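Long-range contacts in Blo t 1 allergen (PDB 5JT8), which probably cleaves peptide bonds as a papain-family cysteine protease, and is a mite allergen captured here with its propeptide still in place: residues V268-T279 with V315-N326; L87-M97 with G183-K192. All blocks are in the same frame, centred on the assembly; numbering follows the deposited sequence.

Contact 1 of 2, residues V268-T279 with V315-N326; sequences VLRGVAYNDAYT and VERGHNSLGINN. With NO3 (nitrate ion), chain J; NO3 (nitrate ion), chain H.
Leu269 and Val315 form a short parallel beta bridge, with CA atoms 4.7 Å apart, at the margin of the mixed sheet of the papain-like fold. Glu316 N donates to Leu269 O across it. Both chains then leave the sheet and run on as loops. Leu322 N bonds to Ala273 O at 2.8 Å. Asn275 N, in the type II turn from Ala273 to Asp276, donates across the contact to His319 O. The Tyr274 ring lies almost flat on the His319 ring in an offset stack, planes 5° apart and centroids 4.0 Å apart. His319 CB sits over the centre of the tyrosine face. Tyr274 OH reaches Glu316 OE1 at 3.0 Å, on the syn side but 33° out of the carboxylate plane. Glu316 gets there as an extended chain, CG anti to the backbone N (chi1 175°). The methylenes of Arg270 pack beside OE2, while its guanidinium pairs with Asp66. Deeper in, Val272 CG1 meets Leu322 CD2 at 3.6 Å. Ser321 OG donates to Val272 O (2.6 Å), and Asn326 ND2 donates to Asp276 O (2.8 Å). Four carbonyls of 268-279 thus accept from 315-326, so this loop is held largely through its backbone, with one aromatic stack over the outer side.

Contact 2 of 2, residues L87-M97 with G183-K192; sequences LSGGGLNFTYM and GSGYSTEAFK. With NAG (2-acetamido-2-deoxy-beta-D-glucopyranose), chain D; NO3 (nitrate ion), chain G.
Tyr96 turns its ring edge onto the face of Tyr186 in a T-shaped stack, centroids 5.0 Å apart and planes at 73°. CE2 of Tyr96 stands over the centre of the Tyr186 ring. The contact joins what is probably the prosegment to the papain-like protease domain, just where helix 187-196 begins; Tyr186 is the N-cap residue of that helix. Tyr96 has CG anti to its own backbone N (chi1 169°), which swings the ring off helix 94-100 and across Tyr186. Met97 makes a Met-aromatic contact, with SD at the edge of the Tyr186 ring. Leu92 CD2 lies 3.8 Å from Tyr186 CE1. At the far end of the ring, Asn93 N donates to Tyr186 OH (3.0 Å, 156° at the hydrogen). Asn93 therefore has three roles: its backbone holds the phenol, its ND2 carries the N-linked glycan, and its OD1 caps helix 94-100 by accepting from Tyr96 N. A water bridges Tyr96 OH to Thr188 OG1. At the other end of the contact, Ser184 CB packs 3.4 Å from Ser88 O, where Gly89 leaves helix 80-88 with positive phi. Beside the Tyr96 hydroxyl, Lys192 NZ forms a salt bridge with Glu189 OE1 at 2.6 Å, using the syn lone pair of that oxygen.

How the contacts relate
Contact 2 closes along the chain before contact 1 opens, and their centres lie 20 Å apart. They share no helix or strand. Contact 1 belongs to the mixed sheet, through strands 268-269 and 312-316, and lies wholly within the papain-like protease part of the chain. Contact 2 sets helix 94-100 against the start of helix 187-196, and the end of helix 80-88 against the loop that leads into it. The two still meet: Thr279 O of contact 1 packs 3.4 Å from Leu92 CD1 of contact 2. Tyr278 OH also bonds to Ser84 OG, and Ser88 OG to Asp280 O. The probable prosegment therefore touches both the sheet-side loop and the helix, consistent with the propeptide-bound state of a papain-like zymogen.

Contact 1 of 2, residues V268-T279 with V315-N326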
loop_
_atom_site.group_PDB
_atom_site.type_symbol
_atom_site.label_atom_id
_atom_site.label_comp_id
_atom_site.label_asym_id
_atom_site.label_seq_id
_atom_site.Cartn_x
_atom_site.Cartn_y
_atom_site.Cartn_z
ATOM N N VAL A 268 -16.014 7.205 4.356
ATOM C CA VAL A 268 -15.180 6.696 5.437
ATOM C C VAL A 268 -15.597 5.279 5.801
ATOM O O VAL A 268 -16.722 5.036 6.244
ATOM C CB VAL A 268 -15.241 7.575 6.698
ATOM C CG1 VAL A 268 -14.368 6.957 7.784
ATOM C CG2 VAL A 268 -14.784 8.978 6.374
ATOM N N LEU A 269 -14.684 4.347 5.589
ATOM C CA LEU A 269 -14.917 2.955 5.914
ATOM C C LEU A 269 -14.950 2.768 7.422
ATOM O O LEU A 269 -13.920 2.886 8.091
ATOM C CB LEU A 269 -13.829 2.079 5.279
ATOM C CG LEU A 269 -14.140 0.587 5.169
ATOM C CD1 LEU A 269 -15.469 0.370 4.432
ATOM C CD2 LEU A 269 -13.004 -0.135 4.454
ATOM N N ARG A 270 -16.135 2.485 7.950
ATOM C CA ARG A 270 -16.327 2.251 9.376
ATOM C C ARG A 270 -16.685 0.796 9.657
ATOM O O ARG A 270 -17.217 0.104 8.788
ATOM C CB ARG A 270 -17.443 3.142 9.941
ATOM C CG ARG A 270 -17.172 4.631 9.936
ATOM C CD ARG A 270 -18.207 5.351 10.806
ATOM N NE ARG A 270 -19.567 5.007 10.412
ATOM C CZ ARG A 270 -20.660 5.414 11.053
ATOM N NH1 ARG A 270 -20.557 6.186 12.130
ATOM N NH2 ARG A 270 -21.857 5.050 10.615
ATOM N N GLY A 271 -16.411 0.347 10.881
ATOM C CA GLY A 271 -16.830 -0.967 11.340
ATOM C C GLY A 271 -16.291 -2.166 10.573
ATOM O O GLY A 271 -16.922 -3.209 10.541
ATOM N N VAL A 272 -15.124 -2.037 9.954
ATOM C CA VAL A 272 -14.558 -3.170 9.226
ATOM C C VAL A 272 -13.347 -3.779 9.946
ATOM O O VAL A 272 -12.377 -3.071 10.270
ATOM C CB VAL A 272 -14.146 -2.764 7.785
ATOM C CG1 VAL A 272 -13.334 -3.863 7.133
ATOM C CG2 VAL A 272 -15.371 -2.439 6.952
ATOM N N ALA A 273 -13.439 -5.083 10.215
ATOM C CA ALA A 273 -12.298 -5.916 10.604
ATOM C C ALA A 273 -11.496 -5.328 11.749
ATOM O O ALA A 273 -10.302 -5.075 11.610
ATOM C CB ALA A 273 -11.381 -6.149 9.395
ATOM N N TYR A 274 -12.164 -5.098 12.869
ATOM C CA TYR A 274 -11.523 -4.568 14.056
ATOM C C TYR A 274 -10.406 -5.492 14.534
ATOM O O TYR A 274 -10.590 -6.705 14.603
ATOM C CB TYR A 274 -12.555 -4.366 15.166
ATOM C CG TYR A 274 -13.405 -3.118 15.011
ATOM C CD1 TYR A 274 -13.344 -2.345 13.855
ATOM C CD2 TYR A 274 -14.247 -2.696 16.037
ATOM C CE1 TYR A 274 -14.109 -1.202 13.720
ATOM C CE2 TYR A 274 -15.019 -1.553 15.905
ATOM C CZ TYR A 274 -14.943 -0.815 14.749
ATOM O OH TYR A 274 -15.700 0.322 14.623
ATOM N N ASN A 275 -9.246 -4.914 14.840
ATOM C CA ASN A 275 -8.101 -5.678 15.351
ATOM C C ASN A 275 -7.681 -6.823 14.434
ATOM O O ASN A 275 -7.273 -7.882 14.907
ATOM C CB ASN A 275 -8.409 -6.242 16.745
ATOM C CG ASN A 275 -8.994 -5.199 17.682
ATOM O OD1 ASN A 275 -8.377 -4.161 17.954
ATOM N ND2 ASN A 275 -10.201 -5.464 18.174
ATOM N N ASP A 276 -7.788 -6.618 13.125
ATOM C CA ASP A 276 -7.425 -7.659 12.167
ATOM C C ASP A 276 -5.968 -8.127 12.295
ATOM O O ASP A 276 -5.034 -7.311 12.309
ATOM C CB ASP A 276 -7.663 -7.162 10.753
ATOM C CG ASP A 276 -7.960 -8.284 9.795
ATOM O OD1 ASP A 276 -7.482 -9.420 10.033
ATOM O OD2 ASP A 276 -8.693 -8.031 8.825
ATOM N N ALA A 277 -5.775 -9.441 12.361
ATOM C CA ALA A 277 -4.429 -10.006 12.423
ATOM C C ALA A 277 -3.912 -10.346 11.019
ATOM O O ALA A 277 -2.708 -10.500 10.804
ATOM C CB ALA A 277 -4.409 -11.236 13.310
ATOM N N TYR A 278 -4.831 -10.441 10.067
ATOM C CA TYR A 278 -4.488 -10.861 8.718
ATOM C C TYR A 278 -4.110 -9.669 7.850
ATOM O O TYR A 278 -4.910 -8.779 7.604
ATOM C CB TYR A 278 -5.650 -11.620 8.087
ATOM C CG TYR A 278 -5.353 -12.234 6.736
ATOM C CD1 TYR A 278 -4.846 -13.526 6.631
ATOM C CD2 TYR A 278 -5.600 -11.531 5.566
ATOM C CE1 TYR A 278 -4.593 -14.094 5.397
ATOM C CE2 TYR A 278 -5.347 -12.085 4.326
ATOM C CZ TYR A 278 -4.846 -13.366 4.244
ATOM O OH TYR A 278 -4.603 -13.920 3.002
ATOM N N THR A 279 -2.875 -9.680 7.378
ATOM C CA THR A 279 -2.361 -8.615 6.557
ATOM C C THR A 279 -1.837 -9.196 5.227
ATOM O O THR A 279 -1.226 -10.269 5.209
ATOM C CB THR A 279 -1.268 -7.879 7.322
ATOM O OG1 THR A 279 -0.607 -8.834 8.151
ATOM C CG2 THR A 279 -1.878 -6.813 8.250
ATOM N N VAL A 315 -10.149 5.376 6.239
ATOM C CA VAL A 315 -10.576 4.328 7.159
ATOM C C VAL A 315 -10.658 4.853 8.582
ATOM O O VAL A 315 -9.745 5.519 9.053
ATOM C CB VAL A 315 -9.612 3.097 7.149
ATOM C CG1 VAL A 315 -10.059 2.052 8.191
ATOM C CG2 VAL A 315 -9.553 2.475 5.784
ATOM N N GLU A 316 -11.743 4.517 9.267
ATOM C CA GLU A 316 -11.953 4.932 10.644
ATOM C C GLU A 316 -10.785 4.541 11.569
ATOM O O GLU A 316 -10.256 3.435 11.481
ATOM C CB GLU A 316 -13.262 4.327 11.149
ATOM C CG GLU A 316 -13.581 4.560 12.592
ATOM C CD GLU A 316 -14.895 3.882 13.002
ATOM O OE1 GLU A 316 -15.001 2.625 12.911
ATOM O OE2 GLU A 316 -15.820 4.620 13.402
ATOM N N ARG A 317 -10.387 5.468 12.436
ATOM C CA ARG A 317 -9.377 5.204 13.462
ATOM C C ARG A 317 -9.995 4.539 14.693
ATOM O O ARG A 317 -11.208 4.316 14.749
ATOM C CB ARG A 317 -8.694 6.501 13.899
ATOM C CG ARG A 317 -8.116 7.336 12.780
ATOM C CD ARG A 317 -6.973 8.244 13.290
ATOM N NE ARG A 317 -7.343 9.076 14.440
ATOM C CZ ARG A 317 -7.917 10.270 14.333
ATOM N NH1 ARG A 317 -8.201 10.762 13.137
ATOM N NH2 ARG A 317 -8.222 10.966 15.421
ATOM N N GLY A 318 -9.151 4.215 15.668
ATOM C CA GLY A 318 -9.634 3.833 16.990
ATOM C C GLY A 318 -9.881 2.353 17.221
ATOM O O GLY A 318 -10.279 1.955 18.317
ATOM N N HIS A 319 -9.636 1.525 16.211
ATOM C CA HIS A 319 -10.006 0.115 16.323
ATOM C C HIS A 319 -9.056 -0.858 15.647
ATOM O O HIS A 319 -9.429 -2.024 15.450
ATOM C CB HIS A 319 -11.401 -0.114 15.740
ATOM C CG HIS A 319 -12.462 0.709 16.388
ATOM N ND1 HIS A 319 -13.019 0.376 17.602
ATOM C CD2 HIS A 319 -13.044 1.871 16.012
ATOM C CE1 HIS A 319 -13.911 1.290 17.940
ATOM N NE2 HIS A 319 -13.953 2.203 16.987
ATOM N N ASN A 320 -7.856 -0.398 15.312
ATOM C CA ASN A 320 -6.923 -1.202 14.529
ATOM C C ASN A 320 -7.657 -1.854 13.381
ATOM O O ASN A 320 -7.519 -3.049 13.137
ATOM C CB ASN A 320 -6.232 -2.283 15.388
ATOM C CG ASN A 320 -5.136 -3.021 14.614
ATOM O OD1 ASN A 320 -4.645 -2.522 13.588
ATOM N ND2 ASN A 320 -4.773 -4.218 15.079
ATOM N N SER A 321 -8.499 -1.068 12.726
ATOM C CA SER A 321 -9.309 -1.568 11.636
ATOM C C SER A 321 -8.407 -2.155 10.547
ATOM O O SER A 321 -7.428 -1.525 10.137
ATOM C CB SER A 321 -10.189 -0.446 11.074
ATOM O OG SER A 321 -10.917 -0.905 9.960
ATOM N N LEU A 322 -8.725 -3.373 10.122
ATOM C CA LEU A 322 -7.966 -4.046 9.071
ATOM C C LEU A 322 -6.466 -4.175 9.369
ATOM O O LEU A 322 -5.676 -4.273 8.448
ATOM C CB LEU A 322 -8.146 -3.307 7.739
ATOM C CG LEU A 322 -9.553 -3.245 7.152
ATOM C CD1 LEU A 322 -9.648 -2.082 6.202
ATOM C CD2 LEU A 322 -9.899 -4.547 6.420
ATOM N N GLY A 323 -6.079 -4.137 10.644
ATOM C CA GLY A 323 -4.679 -4.271 11.032
ATOM C C GLY A 323 -3.758 -3.104 10.673
ATOM O O GLY A 323 -2.536 -3.259 10.623
ATOM N N ILE A 324 -4.345 -1.933 10.443
ATOM C CA ILE A 324 -3.601 -0.715 10.123
ATOM C C ILE A 324 -2.466 -0.411 11.113
ATOM O O ILE A 324 -1.378 0.013 10.708
ATOM C CB ILE A 324 -4.568 0.492 10.071
ATOM C CG1 ILE A 324 -5.305 0.508 8.733
ATOM C CG2 ILE A 324 -3.842 1.827 10.317
ATOM C CD1 ILE A 324 -6.541 1.404 8.755
ATOM N N ASN A 325 -2.715 -0.644 12.401
ATOM C CA ASN A 325 -1.707 -0.394 13.434
ATOM C C ASN A 325 -0.685 -1.517 13.660
ATOM O O ASN A 325 0.148 -1.417 14.560
ATOM C CB ASN A 325 -2.390 -0.124 14.785
ATOM C CG ASN A 325 -3.316 1.073 14.756
ATOM O OD1 ASN A 325 -4.317 1.083 14.038
ATOM N ND2 ASN A 325 -2.995 2.089 15.563
ATOM N N ASN A 326 -0.760 -2.600 12.899
ATOM C CA ASN A 326 0.065 -3.765 13.210
ATOM C C ASN A 326 1.543 -3.527 12.914
ATOM O O ASN A 326 2.398 -3.810 13.746
ATOM C CB ASN A 326 -0.429 -5.004 12.446
ATOM C CG ASN A 326 -1.763 -5.532 12.973
ATOM O OD1 ASN A 326 -2.250 -5.087 14.012
ATOM N ND2 ASN A 326 -2.337 -6.507 12.269
HETATM N N NO3 J . -12.689 -2.452 19.315
HETATM O O1 NO3 J . -13.873 -2.045 19.509
HETATM O O2 NO3 J . -12.413 -3.675 19.481
HETATM O O3 NO3 J . -11.785 -1.642 18.952
HETATM N N NO3 H . -15.297 -7.158 8.139
HETATM O O1 NO3 H . -15.934 -6.616 9.095
HETATM O O2 NO3 H . -14.143 -7.635 8.353
HETATM O O3 NO3 H . -15.806 -7.232 6.978
HETATM O O HOH W 1 -13.387 0.345 9.793
HETATM O O HOH W 2 -5.707 -4.967 17.734
#

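Contact 2 of 2, residues L87-M97 with G183-K192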
loop_
_atom_site.group_PDB
_atom_site.type_symbol
_atom_site.label_atom_id
_atom_site.label_comp_id
_atom_site.label_asym_id
_atom_site.label_seq_id
_atom_site.Cartn_x
_atom_site.Cartn_y
_atom_site.Cartn_z
ATOM N N LEU A 87 -1.851 -10.242 -4.268
ATOM C CA LEU A 87 -1.139 -9.228 -3.502
ATOM C C LEU A 87 0.139 -9.761 -2.854
ATOM O O LEU A 87 1.196 -9.155 -2.987
ATOM C CB LEU A 87 -2.053 -8.638 -2.425
ATOM C CG LEU A 87 -3.224 -7.835 -2.999
ATOM C CD1 LEU A 87 -4.191 -7.400 -1.898
ATOM C CD2 LEU A 87 -2.699 -6.639 -3.800
ATOM N N SER A 88 0.049 -10.887 -2.149
ATOM C CA SER A 88 1.191 -11.349 -1.361
ATOM C C SER A 88 1.438 -12.853 -1.387
ATOM O O SER A 88 1.953 -13.403 -0.413
ATOM C CB SER A 88 1.036 -10.898 0.091
ATOM O OG SER A 88 1.041 -9.478 0.171
ATOM N N GLY A 89 1.084 -13.504 -2.494
ATOM C CA GLY A 89 1.404 -14.907 -2.742
ATOM C C GLY A 89 1.284 -15.859 -1.568
ATOM O O GLY A 89 1.987 -16.873 -1.509
ATOM N N GLY A 90 0.393 -15.526 -0.637
ATOM C CA GLY A 90 0.229 -16.276 0.597
ATOM C C GLY A 90 1.523 -16.556 1.341
ATOM O O GLY A 90 1.685 -17.625 1.924
ATOM N N GLY A 91 2.444 -15.599 1.340
ATOM C CA GLY A 91 3.765 -15.849 1.888
ATOM C C GLY A 91 4.378 -14.748 2.730
ATOM O O GLY A 91 5.575 -14.479 2.615
ATOM N N LEU A 92 3.579 -14.115 3.585
ATOM C CA LEU A 92 4.119 -13.110 4.501
ATOM C C LEU A 92 4.504 -13.725 5.859
ATOM O O LEU A 92 3.638 -14.077 6.656
ATOM C CB LEU A 92 3.115 -11.962 4.698
ATOM C CG LEU A 92 2.986 -10.912 3.577
ATOM C CD1 LEU A 92 1.921 -9.875 3.908
ATOM C CD2 LEU A 92 4.317 -10.220 3.272
ATOM N N ASN A 93 5.807 -13.858 6.107
ATOM C CA ASN A 93 6.317 -14.365 7.387
ATOM C C ASN A 93 6.115 -13.326 8.512
ATOM O O ASN A 93 6.960 -12.459 8.735
ATOM C CB ASN A 93 7.803 -14.759 7.236
ATOM C CG ASN A 93 8.387 -15.443 8.481
ATOM O OD1 ASN A 93 7.932 -15.209 9.600
ATOM N ND2 ASN A 93 9.415 -16.284 8.282
ATOM N N PHE A 94 4.990 -13.422 9.216
ATOM C CA PHE A 94 4.674 -12.490 10.297
ATOM C C PHE A 94 5.637 -12.625 11.475
ATOM O O PHE A 94 5.873 -11.666 12.212
ATOM C CB PHE A 94 3.240 -12.701 10.787
ATOM C CG PHE A 94 2.208 -12.650 9.694
ATOM C CD1 PHE A 94 1.844 -11.444 9.113
ATOM C CD2 PHE A 94 1.591 -13.811 9.254
ATOM C CE1 PHE A 94 0.889 -11.399 8.112
ATOM C CE2 PHE A 94 0.633 -13.773 8.251
ATOM C CZ PHE A 94 0.279 -12.565 7.684
ATOM N N THR A 95 6.177 -13.822 11.661
ATOM C CA THR A 95 7.182 -14.045 12.688
ATOM C C THR A 95 8.395 -13.166 12.386
ATOM O O THR A 95 8.917 -12.472 13.260
ATOM C CB THR A 95 7.586 -15.530 12.758
ATOM O OG1 THR A 95 6.409 -16.333 12.907
ATOM C CG2 THR A 95 8.501 -15.785 13.931
ATOM N N TYR A 96 8.814 -13.178 11.124
ATOM C CA TYR A 96 9.914 -12.341 10.670
ATOM C C TYR A 96 9.593 -10.851 10.863
ATOM O O TYR A 96 10.430 -10.082 11.348
ATOM C CB TYR A 96 10.230 -12.650 9.199
ATOM C CG TYR A 96 11.170 -11.659 8.567
ATOM C CD1 TYR A 96 12.486 -11.552 9.003
ATOM C CD2 TYR A 96 10.745 -10.820 7.545
ATOM C CE1 TYR A 96 13.352 -10.637 8.438
ATOM C CE2 TYR A 96 11.604 -9.900 6.971
ATOM C CZ TYR A 96 12.905 -9.813 7.423
ATOM O OH TYR A 96 13.771 -8.908 6.862
ATOM N N MET A 97 8.370 -10.457 10.509
ATOM C CA MET A 97 7.938 -9.062 10.632
ATOM C C MET A 97 7.825 -8.591 12.087
ATOM O O MET A 97 8.209 -7.474 12.395
ATOM C CB MET A 97 6.605 -8.868 9.917
ATOM C CG MET A 97 6.676 -9.200 8.447
ATOM S SD MET A 97 5.112 -8.994 7.580
ATOM C CE MET A 97 4.938 -7.211 7.614
ATOM N N GLY A 183 5.896 -11.683 -5.844
ATOM C CA GLY A 183 5.277 -12.719 -5.038
ATOM C C GLY A 183 4.752 -12.134 -3.748
ATOM O O GLY A 183 3.589 -12.299 -3.400
ATOM N N SER A 184 5.632 -11.417 -3.065
ATOM C CA SER A 184 5.380 -10.842 -1.760
ATOM C C SER A 184 6.660 -10.152 -1.332
ATOM O O SER A 184 7.728 -10.434 -1.877
ATOM C CB SER A 184 4.994 -11.907 -0.741
ATOM O OG SER A 184 6.125 -12.685 -0.384
ATOM N N GLY A 185 6.570 -9.255 -0.355
ATOM C CA GLY A 185 7.745 -8.520 0.065
ATOM C C GLY A 185 7.558 -7.689 1.314
ATOM O O GLY A 185 6.477 -7.633 1.896
ATOM N N TYR A 186 8.643 -7.047 1.722
ATOM C CA TYR A 186 8.699 -6.329 2.977
ATOM C C TYR A 186 9.209 -4.946 2.696
ATOM O O TYR A 186 10.249 -4.797 2.069
ATOM C CB TYR A 186 9.598 -7.062 3.964
ATOM C CG TYR A 186 9.200 -8.507 4.104
ATOM C CD1 TYR A 186 8.116 -8.862 4.893
ATOM C CD2 TYR A 186 9.884 -9.518 3.428
ATOM C CE1 TYR A 186 7.723 -10.180 5.023
ATOM C CE2 TYR A 186 9.495 -10.852 3.553
ATOM C CZ TYR A 186 8.412 -11.171 4.355
ATOM O OH TYR A 186 7.996 -12.475 4.502
ATOM N N SER A 187 8.462 -3.935 3.121
ATOM C CA SER A 187 8.885 -2.563 2.904
ATOM C C SER A 187 10.155 -2.287 3.716
ATOM O O SER A 187 10.958 -1.457 3.334
ATOM C CB SER A 187 7.767 -1.559 3.280
ATOM O OG SER A 187 6.662 -1.577 2.369
ATOM N N THR A 188 10.329 -2.963 4.849
ATOM C CA THR A 188 11.540 -2.762 5.651
ATOM C C THR A 188 12.770 -3.197 4.849
ATOM O O THR A 188 13.799 -2.525 4.850
ATOM C CB THR A 188 11.504 -3.540 6.985
ATOM O OG1 THR A 188 11.135 -4.894 6.726
ATOM C CG2 THR A 188 10.491 -2.906 7.954
ATOM N N GLU A 189 12.631 -4.310 4.149
ATOM C CA GLU A 189 13.684 -4.799 3.296
ATOM C C GLU A 189 13.952 -3.805 2.178
ATOM O O GLU A 189 15.102 -3.604 1.795
ATOM C CB GLU A 189 13.319 -6.159 2.744
ATOM C CG GLU A 189 13.372 -7.296 3.783
ATOM C CD GLU A 189 14.782 -7.598 4.293
ATOM O OE1 GLU A 189 15.221 -6.939 5.255
ATOM O OE2 GLU A 189 15.456 -8.498 3.741
ATOM N N ALA A 190 12.895 -3.160 1.686
ATOM C CA ALA A 190 13.043 -2.160 0.636
ATOM C C ALA A 190 13.843 -0.948 1.118
ATOM O O ALA A 190 14.732 -0.466 0.415
ATOM C CB ALA A 190 11.659 -1.726 0.122
ATOM N N PHE A 191 13.515 -0.444 2.313
ATOM C CA PHE A 191 14.264 0.667 2.893
ATOM C C PHE A 191 15.715 0.281 3.108
ATOM O O PHE A 191 16.608 1.089 2.887
ATOM C CB PHE A 191 13.655 1.106 4.222
ATOM C CG PHE A 191 12.373 1.847 4.077
ATOM C CD1 PHE A 191 12.272 2.913 3.184
ATOM C CD2 PHE A 191 11.261 1.466 4.803
ATOM C CE1 PHE A 191 11.083 3.593 3.040
ATOM C CE2 PHE A 191 10.061 2.144 4.671
ATOM C CZ PHE A 191 9.967 3.211 3.794
ATOM N N LYS A 192 15.938 -0.957 3.560
ATOM C CA LYS A 192 17.295 -1.487 3.727
ATOM C C LYS A 192 18.089 -1.325 2.425
ATOM O O LYS A 192 19.255 -0.922 2.422
ATOM C CB LYS A 192 17.239 -2.959 4.148
ATOM C CG LYS A 192 18.584 -3.655 4.251
ATOM C CD LYS A 192 18.431 -5.136 4.634
ATOM C CE LYS A 192 17.826 -5.285 6.027
ATOM N NZ LYS A 192 17.531 -6.714 6.348
HETATM C C1 NAG D . 10.046 -16.962 9.396
HETATM C C2 NAG D . 10.625 -18.353 9.067
HETATM C C3 NAG D . 11.299 -18.963 10.303
HETATM C C4 NAG D . 12.282 -17.987 10.928
HETATM C C5 NAG D . 11.574 -16.669 11.209
HETATM C C6 NAG D . 12.487 -15.619 11.799
HETATM C C7 NAG D . 9.217 -19.291 7.283
HETATM C C8 NAG D . 8.115 -20.253 6.957
HETATM N N2 NAG D . 9.585 -19.233 8.571
HETATM O O3 NAG D . 11.985 -20.156 9.933
HETATM O O4 NAG D . 12.812 -18.509 12.144
HETATM O O5 NAG D . 11.060 -16.141 9.978
HETATM O O6 NAG D . 13.164 -14.882 10.791
HETATM O O7 NAG D . 9.754 -18.595 6.425
HETATM N N NO3 G . 7.340 -4.349 6.406
HETATM O O1 NO3 G . 7.329 -3.240 5.800
HETATM O O2 NO3 G . 8.018 -5.290 5.920
HETATM O O3 NO3 G . 6.689 -4.512 7.486
HETATM O O HOH W 3 3.426 -8.376 -0.788
HETATM O O HOH W 4 13.425 -6.226 7.287
#